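Local coordinates for glycoside Hydrolase Family 43_12 (Metagenome, PDB 7JVH), which probably hydrolyses glycosidic bonds in arabinose- or xylose-containing plant-derived saccharides as a family 43 glycoside hydrolase, at residues A[362-365]-A[366-369]; A[282-286]-A[287-291]; A[113-116]-A[117-121]. All blocks are in the same frame, centred on the assembly; numbering follows the deposited sequence.

Contact 1 (A[362-365]-A[366-369])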
loop_
_atom_site.group_PDB
_atom_site.type_symbol
_atom_site.label_atom_id
_atom_site.label_comp_id
_atom_site.label_asym_id
_atom_site.label_seq_id
_atom_site.Cartn_x
_atom_site.Cartn_y
_atom_site.Cartn_z
ATOM N N LYS A 362 -21.973 -7.926 5.564
ATOM C CA LYS A 362 -23.216 -7.248 5.156
ATOM C C LYS A 362 -22.876 -5.770 5.034
ATOM O O LYS A 362 -22.114 -5.305 5.848
ATOM C CB LYS A 362 -24.291 -7.515 6.208
ATOM C CG LYS A 362 -24.237 -8.903 6.823
ATOM C CD LYS A 362 -25.189 -9.110 7.974
ATOM C CE LYS A 362 -24.502 -9.382 9.294
ATOM N NZ LYS A 362 -24.871 -10.696 9.861
HETATM N N MSE A 363 -23.440 -5.066 4.055
HETATM C CA MSE A 363 -23.193 -3.608 3.902
HETATM C C MSE A 363 -24.086 -2.836 4.879
HETATM O O MSE A 363 -24.989 -3.415 5.464
HETATM C CB MSE A 363 -23.594 -3.130 2.501
HETATM C CG MSE A 363 -22.852 -3.752 1.346
HETATM SE SE MSE A 363 -23.279 -2.905 -0.338
HETATM C CE MSE A 363 -22.929 -1.061 -0.156
ATOM N N PRO A 364 -23.865 -1.534 5.101
ATOM C CA PRO A 364 -24.762 -0.754 5.941
ATOM C C PRO A 364 -26.143 -0.621 5.279
ATOM O O PRO A 364 -26.209 -0.560 4.086
ATOM C CB PRO A 364 -24.089 0.618 5.989
ATOM C CG PRO A 364 -22.652 0.329 5.678
ATOM C CD PRO A 364 -22.701 -0.790 4.669
ATOM N N LYS A 365 -27.202 -0.528 6.085
ATOM C CA LYS A 365 -28.601 -0.416 5.596
ATOM C C LYS A 365 -28.732 0.687 4.544
ATOM O O LYS A 365 -28.213 1.777 4.751
ATOM C CB LYS A 365 -29.554 -0.166 6.768
ATOM C CG LYS A 365 -31.021 0.033 6.403
ATOM C CD LYS A 365 -31.514 1.456 6.581
ATOM C CE LYS A 365 -32.152 2.037 5.337
ATOM N NZ LYS A 365 -31.995 3.508 5.280
ATOM N N GLY A 366 -29.440 0.382 3.461
ATOM C CA GLY A 366 -29.688 1.294 2.356
ATOM C C GLY A 366 -28.599 1.373 1.292
ATOM O O GLY A 366 -28.889 1.775 0.170
ATOM N N VAL A 367 -27.357 1.019 1.627
ATOM C CA VAL A 367 -26.238 1.182 0.650
ATOM C C VAL A 367 -26.181 0.039 -0.358
ATOM O O VAL A 367 -26.275 -1.105 0.052
ATOM C CB VAL A 367 -24.880 1.363 1.347
ATOM C CG1 VAL A 367 -23.916 2.122 0.461
ATOM C CG2 VAL A 367 -25.034 2.078 2.669
ATOM N N GLU A 368 -25.997 0.379 -1.632
ATOM C CA GLU A 368 -25.885 -0.640 -2.702
ATOM C C GLU A 368 -24.431 -0.705 -3.179
ATOM O O GLU A 368 -23.752 0.318 -3.165
ATOM C CB GLU A 368 -26.862 -0.382 -3.848
ATOM C CG GLU A 368 -27.161 1.082 -4.077
ATOM C CD GLU A 368 -28.319 1.370 -5.016
ATOM O OE1 GLU A 368 -28.055 1.702 -6.177
ATOM O OE2 GLU A 368 -29.474 1.263 -4.580
ATOM N N ASN A 369 -24.012 -1.894 -3.592
ATOM C CA ASN A 369 -22.633 -2.183 -4.041
ATOM C C ASN A 369 -22.386 -1.665 -5.457
ATOM O O ASN A 369 -22.855 -2.287 -6.396
ATOM C CB ASN A 369 -22.395 -3.682 -3.943
ATOM C CG ASN A 369 -20.937 -4.040 -3.867
ATOM O OD1 ASN A 369 -20.145 -3.529 -4.634
ATOM N ND2 ASN A 369 -20.590 -4.922 -2.958
#
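Met363 and Val367 close on each other across a type II beta turn that runs from Pro364 to Val367, at the surface of the protein, in the loop that leads from strand 360-362 towards strand 383-386. The turn is fastened by the backbone bond from Val367 N to Pro364 O, 3.1 Å long with an N-H...O angle of 159°. Its third position is Gly366, whose phi of 84° is the value such a turn needs there and one that suits glycine. The aliphatic part of Lys365 folds back beside this glycine, with CE 3.7 Å from Gly366 N.

Met363, a selenomethionine, does most of the bridging. Its side chain points toward the returning limb of the loop, runs straight as far as SE and then bends (chi3 55°), which lays the terminal methyl against Val367; the two side chains cross at about a right angle. CE comes 3.4 Å from both Val367 O and Val367 CG1. The two branches of Val367 divide the work: CG1, anti to the backbone N, takes the methyl of Met363, whereas CG2, beside that N, turns to the proline, 3.7 Å from Pro364 CB and 3.2 Å from Pro364 O.

Around the turn, Ile95 packs against both Met363 and Pro364, Phe52 of strand 51-53 adds to the cover of Met363, and Val367 touches Asp93. The turn thus rests on the loop between strands 85-91 and 98-102, with strand 51-53 alongside. At the far end Asn369 spends its amide on Thr371 and Glu51 O, and it is the aliphatic carbon that meets the selenium, with Asn369 CB 3.8 Å from Met363 SE.

Contact 2 (A[282-286]-A[287-291])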
loop_
_atom_site.group_PDB
_atom_site.type_symbol
_atom_site.label_atom_id
_atom_site.label_comp_id
_atom_site.label_asym_id
_atom_site.label_seq_id
_atom_site.Cartn_x
_atom_site.Cartn_y
_atom_site.Cartn_z
ATOM N N ASN A 282 -10.413 -7.604 28.495
ATOM C CA ASN A 282 -10.639 -8.235 27.197
ATOM C C ASN A 282 -9.692 -7.636 26.189
ATOM O O ASN A 282 -9.912 -6.528 25.686
ATOM C CB ASN A 282 -12.079 -8.028 26.731
ATOM C CG ASN A 282 -12.384 -8.720 25.410
ATOM O OD1 ASN A 282 -12.776 -9.880 25.395
ATOM N ND2 ASN A 282 -12.242 -8.000 24.312
ATOM N N ASN A 283 -8.613 -8.366 25.903
ATOM C CA ASN A 283 -7.663 -7.958 24.880
ATOM C C ASN A 283 -6.953 -9.200 24.362
ATOM O O ASN A 283 -6.741 -10.145 25.120
ATOM C CB ASN A 283 -6.667 -6.929 25.450
ATOM C CG ASN A 283 -7.035 -5.498 25.101
ATOM O OD1 ASN A 283 -7.270 -5.181 23.934
ATOM N ND2 ASN A 283 -7.101 -4.631 26.108
ATOM N N PRO A 284 -6.606 -9.280 23.060
ATOM C CA PRO A 284 -6.914 -8.224 22.090
ATOM C C PRO A 284 -8.399 -8.181 21.632
ATOM O O PRO A 284 -9.182 -9.059 22.004
ATOM C CB PRO A 284 -6.038 -8.605 20.902
ATOM C CG PRO A 284 -5.933 -10.094 20.990
ATOM C CD PRO A 284 -5.921 -10.430 22.461
ATOM N N ILE A 285 -8.752 -7.145 20.857
ATOM C CA ILE A 285 -10.085 -6.966 20.296
ATOM C C ILE A 285 -10.165 -7.250 18.783
ATOM O O ILE A 285 -11.258 -7.202 18.196
ATOM C CB ILE A 285 -10.650 -5.564 20.551
ATOM C CG1 ILE A 285 -9.678 -4.472 20.083
ATOM C CG2 ILE A 285 -11.003 -5.401 22.031
ATOM C CD1 ILE A 285 -10.269 -3.083 20.029
ATOM N N LEU A 286 -9.010 -7.573 18.188
ATOM C CA LEU A 286 -8.913 -7.870 16.735
ATOM C C LEU A 286 -7.665 -8.689 16.403
ATOM O O LEU A 286 -6.600 -8.132 16.443
ATOM C CB LEU A 286 -8.849 -6.555 15.969
ATOM C CG LEU A 286 -8.671 -6.726 14.469
ATOM C CD1 LEU A 286 -9.961 -7.190 13.845
ATOM C CD2 LEU A 286 -8.236 -5.435 13.826
ATOM N N THR A 287 -7.814 -9.961 16.048
ATOM C CA THR A 287 -6.666 -10.768 15.626
ATOM C C THR A 287 -7.117 -12.013 14.868
ATOM O O THR A 287 -8.252 -12.428 14.983
ATOM C CB THR A 287 -5.806 -11.223 16.823
ATOM O OG1 THR A 287 -4.626 -11.876 16.345
ATOM C CG2 THR A 287 -6.577 -12.176 17.742
ATOM N N GLN A 288 -6.192 -12.586 14.098
ATOM C CA GLN A 288 -6.345 -13.896 13.486
ATOM C C GLN A 288 -5.248 -14.870 13.909
ATOM O O GLN A 288 -5.202 -15.994 13.408
ATOM C CB GLN A 288 -6.327 -13.756 11.971
ATOM C CG GLN A 288 -7.497 -12.979 11.389
ATOM C CD GLN A 288 -8.830 -13.688 11.580
ATOM O OE1 GLN A 288 -9.204 -14.598 10.816
ATOM N NE2 GLN A 288 -9.539 -13.297 12.627
ATOM N N ARG A 289 -4.395 -14.450 14.860
ATOM C CA ARG A 289 -3.124 -15.118 15.120
ATOM C C ARG A 289 -3.213 -16.535 15.676
ATOM O O ARG A 289 -2.308 -17.342 15.466
ATOM C CB ARG A 289 -2.244 -14.241 16.010
ATOM C CG ARG A 289 -2.686 -14.129 17.465
ATOM C CD ARG A 289 -1.920 -12.948 18.051
ATOM N NE ARG A 289 -2.319 -12.669 19.410
ATOM C CZ ARG A 289 -1.967 -11.586 20.100
ATOM N NH1 ARG A 289 -1.164 -10.674 19.555
ATOM N NH2 ARG A 289 -2.416 -11.423 21.355
ATOM N N HIS A 290 -4.323 -16.852 16.346
ATOM C CA HIS A 290 -4.554 -18.183 16.907
ATOM C C HIS A 290 -5.130 -19.234 15.936
ATOM O O HIS A 290 -5.594 -20.274 16.371
ATOM C CB HIS A 290 -5.444 -18.050 18.145
ATOM C CG HIS A 290 -4.900 -17.105 19.173
ATOM N ND1 HIS A 290 -3.769 -17.385 19.907
ATOM C CD2 HIS A 290 -5.330 -15.891 19.590
ATOM C CE1 HIS A 290 -3.513 -16.377 20.721
ATOM N NE2 HIS A 290 -4.447 -15.458 20.553
ATOM N N PHE A 291 -5.070 -18.959 14.626
ATOM C CA PHE A 291 -5.518 -19.880 13.567
ATOM C C PHE A 291 -4.329 -20.308 12.688
ATOM O O PHE A 291 -3.513 -19.489 12.313
ATOM C CB PHE A 291 -6.591 -19.200 12.686
ATOM C CG PHE A 291 -7.688 -18.509 13.464
ATOM C CD1 PHE A 291 -8.228 -19.093 14.602
ATOM C CD2 PHE A 291 -8.184 -17.291 13.052
ATOM C CE1 PHE A 291 -9.208 -18.443 15.345
ATOM C CE2 PHE A 291 -9.183 -16.645 13.772
ATOM C CZ PHE A 291 -9.702 -17.212 14.924
#
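Pro284 meets the side chains of Thr287 and Arg289 where an ST turn follows a classic beta bulge, formed by Ile285 and Leu286 opposite Glu265, at the start of strand 265-270. A cis peptide bond precedes Pro284, and its ring points toward the residues that follow. Pro284 CG lies 3.9 Å from Thr287 CG2 and 3.8 Å from Arg289 NH2.

Thr287 is turned so that OG1 stands anti to the backbone N (chi1 -174°), on the side of the chain ahead; there it accepts the N-H of Arg289 at 3.0 Å, nearly straight at 164°, and is also hydrogen-bonded to His263 O. The same rotation delivers its methyl to the proline. A valine in its place would probably keep that methyl contact but lose the ST turn, leaving Arg289 N and His263 O without this mate.

Arg289 runs back extended from CG to NE towards Pro284, which its guanidinium meets obliquely. Trp262 steadies that group twice, by a cation-pi contact and through its backbone O, bonded to NH1. Gln288 NE2, which also bonds Val355 O, turns back to Thr287 O at 2.8 Å, from above the carbonyl plane.

Contact 3 (A[113-116]-A[117-121])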
loop_
_atom_site.group_PDB
_atom_site.type_symbol
_atom_site.label_atom_id
_atom_site.label_comp_id
_atom_site.label_asym_id
_atom_site.label_seq_id
_atom_site.Cartn_x
_atom_site.Cartn_y
_atom_site.Cartn_z
ATOM N N THR A 113 14.253 8.956 -4.734
ATOM C CA THR A 113 15.337 8.604 -5.662
ATOM C C THR A 113 16.131 7.367 -5.242
ATOM O O THR A 113 16.252 6.442 -6.011
ATOM C CB THR A 113 16.293 9.794 -5.830
ATOM O OG1 THR A 113 15.530 10.972 -6.069
ATOM C CG2 THR A 113 17.257 9.594 -6.980
ATOM N N THR A 114 16.658 7.377 -4.009
ATOM C CA THR A 114 17.502 6.305 -3.473
ATOM C C THR A 114 16.922 5.614 -2.228
ATOM O O THR A 114 17.655 5.008 -1.438
ATOM C CB THR A 114 18.942 6.802 -3.160
ATOM O OG1 THR A 114 18.916 7.738 -2.080
ATOM C CG2 THR A 114 19.552 7.468 -4.354
ATOM N N CYS A 115 15.592 5.665 -2.099
ATOM C CA CYS A 115 14.859 5.069 -0.994
ATOM C C CYS A 115 14.934 3.548 -1.030
ATOM O O CYS A 115 14.768 2.937 -2.086
ATOM C CB CYS A 115 13.407 5.510 -1.093
ATOM S SG CYS A 115 12.326 5.108 0.309
ATOM N N GLY A 116 15.175 2.936 0.131
ATOM C CA GLY A 116 15.098 1.505 0.290
ATOM C C GLY A 116 13.654 1.014 0.128
ATOM O O GLY A 116 12.681 1.682 0.555
ATOM N N ILE A 117 13.522 -0.174 -0.477
ATOM C CA ILE A 117 12.245 -0.770 -0.823
ATOM C C ILE A 117 11.305 -0.882 0.378
ATOM O O ILE A 117 10.092 -0.747 0.219
ATOM C CB ILE A 117 12.445 -2.156 -1.466
ATOM C CG1 ILE A 117 11.194 -2.588 -2.211
ATOM C CG2 ILE A 117 12.872 -3.188 -0.430
ATOM C CD1 ILE A 117 10.923 -1.799 -3.474
ATOM N N SER A 118 11.869 -1.102 1.574
ATOM C CA SER A 118 11.122 -1.196 2.812
ATOM C C SER A 118 11.367 -0.002 3.743
ATOM O O SER A 118 11.337 -0.132 4.971
ATOM C CB SER A 118 11.459 -2.514 3.498
ATOM O OG SER A 118 12.766 -2.508 4.004
ATOM N N ALA A 119 11.616 1.159 3.132
ATOM C CA ALA A 119 11.755 2.429 3.836
ATOM C C ALA A 119 10.646 3.363 3.318
ATOM O O ALA A 119 9.543 2.915 3.083
ATOM C CB ALA A 119 13.162 3.004 3.610
ATOM N N GLY A 120 10.957 4.654 3.133
ATOM C CA GLY A 120 10.024 5.614 2.582
ATOM C C GLY A 120 8.873 5.893 3.545
ATOM O O GLY A 120 9.078 6.083 4.753
ATOM N N ILE A 121 7.650 5.897 3.001
ATOM C CA ILE A 121 6.452 6.299 3.745
ATOM C C ILE A 121 5.861 5.143 4.556
ATOM O O ILE A 121 5.285 4.209 4.008
ATOM C CB ILE A 121 5.378 6.850 2.801
ATOM C CG1 ILE A 121 5.904 8.047 2.006
ATOM C CG2 ILE A 121 4.139 7.233 3.594
ATOM C CD1 ILE A 121 6.339 9.228 2.836
#
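Cys115 sets its sulfur against the backbone of Gly120, with SG 3.2 Å from Gly120 N and 3.3 Å from Gly120 CA, and a type I beta turn from Gly116 to Ala119 lies between them. The thiol group is anti to the backbone N (chi1 -171°), and this swings it across the mouth of the turn to the start of strand 120-129. Gly120, with a phi of 69°, has no side chain to meet it; a beta carbon there would fall 3.0 Å from Cys115 SG.

Ala119 points its methyl back at the incoming chain, CB 3.4 Å from Gly116 O and 4.0 Å from Cys115 SG, so sulfur and methyl lie together at the open end of the turn. Ile117 is directed the other way and packs on Asn466. One hydrogen bond ties the turn itself, from Ala119 N to Gly116 O at 2.8 Å; the donor stands well above the carbonyl plane, 60° out of it.

Strand 120-129 is an outer strand of its four-stranded sheet, and Gly120 pairs there with Phe142, which the methyl of Ala119 also touches. Cys115 O, just before the turn, accepts a bond from Arg401 NE; with Ile117 on Asn466 this joins the segment to the C-terminal concanavalin A-like part. The close approach of sulfur to peptide therefore probably depends on glycine at the strand's first residue, where a beta carbon would meet the sulfur.

Overall arrangement
All three are local contacts in loops between strands, and no two hold the same elements: contact 1 rests on the loop after strand 85-91, contact 2 on strands 265-270 and 349-350, contact 3 on strand 134-142. Contact 1 is a surface contact; contacts 2 and 3 are partly buried and both fall in the family 43 range, whose five four-stranded sheets fit the five-bladed beta-propeller of this family. Contacts 1 and 3 lie on opposite sides of the chain's centre. Apolar side chains carry contact 1, contact 2 lays a proline on a methyl and a guanidinium, its polar bonds lying within 287-291 or going to neighbouring loops, and contact 3 sets a sulfur against backbone, next to the C-terminal region.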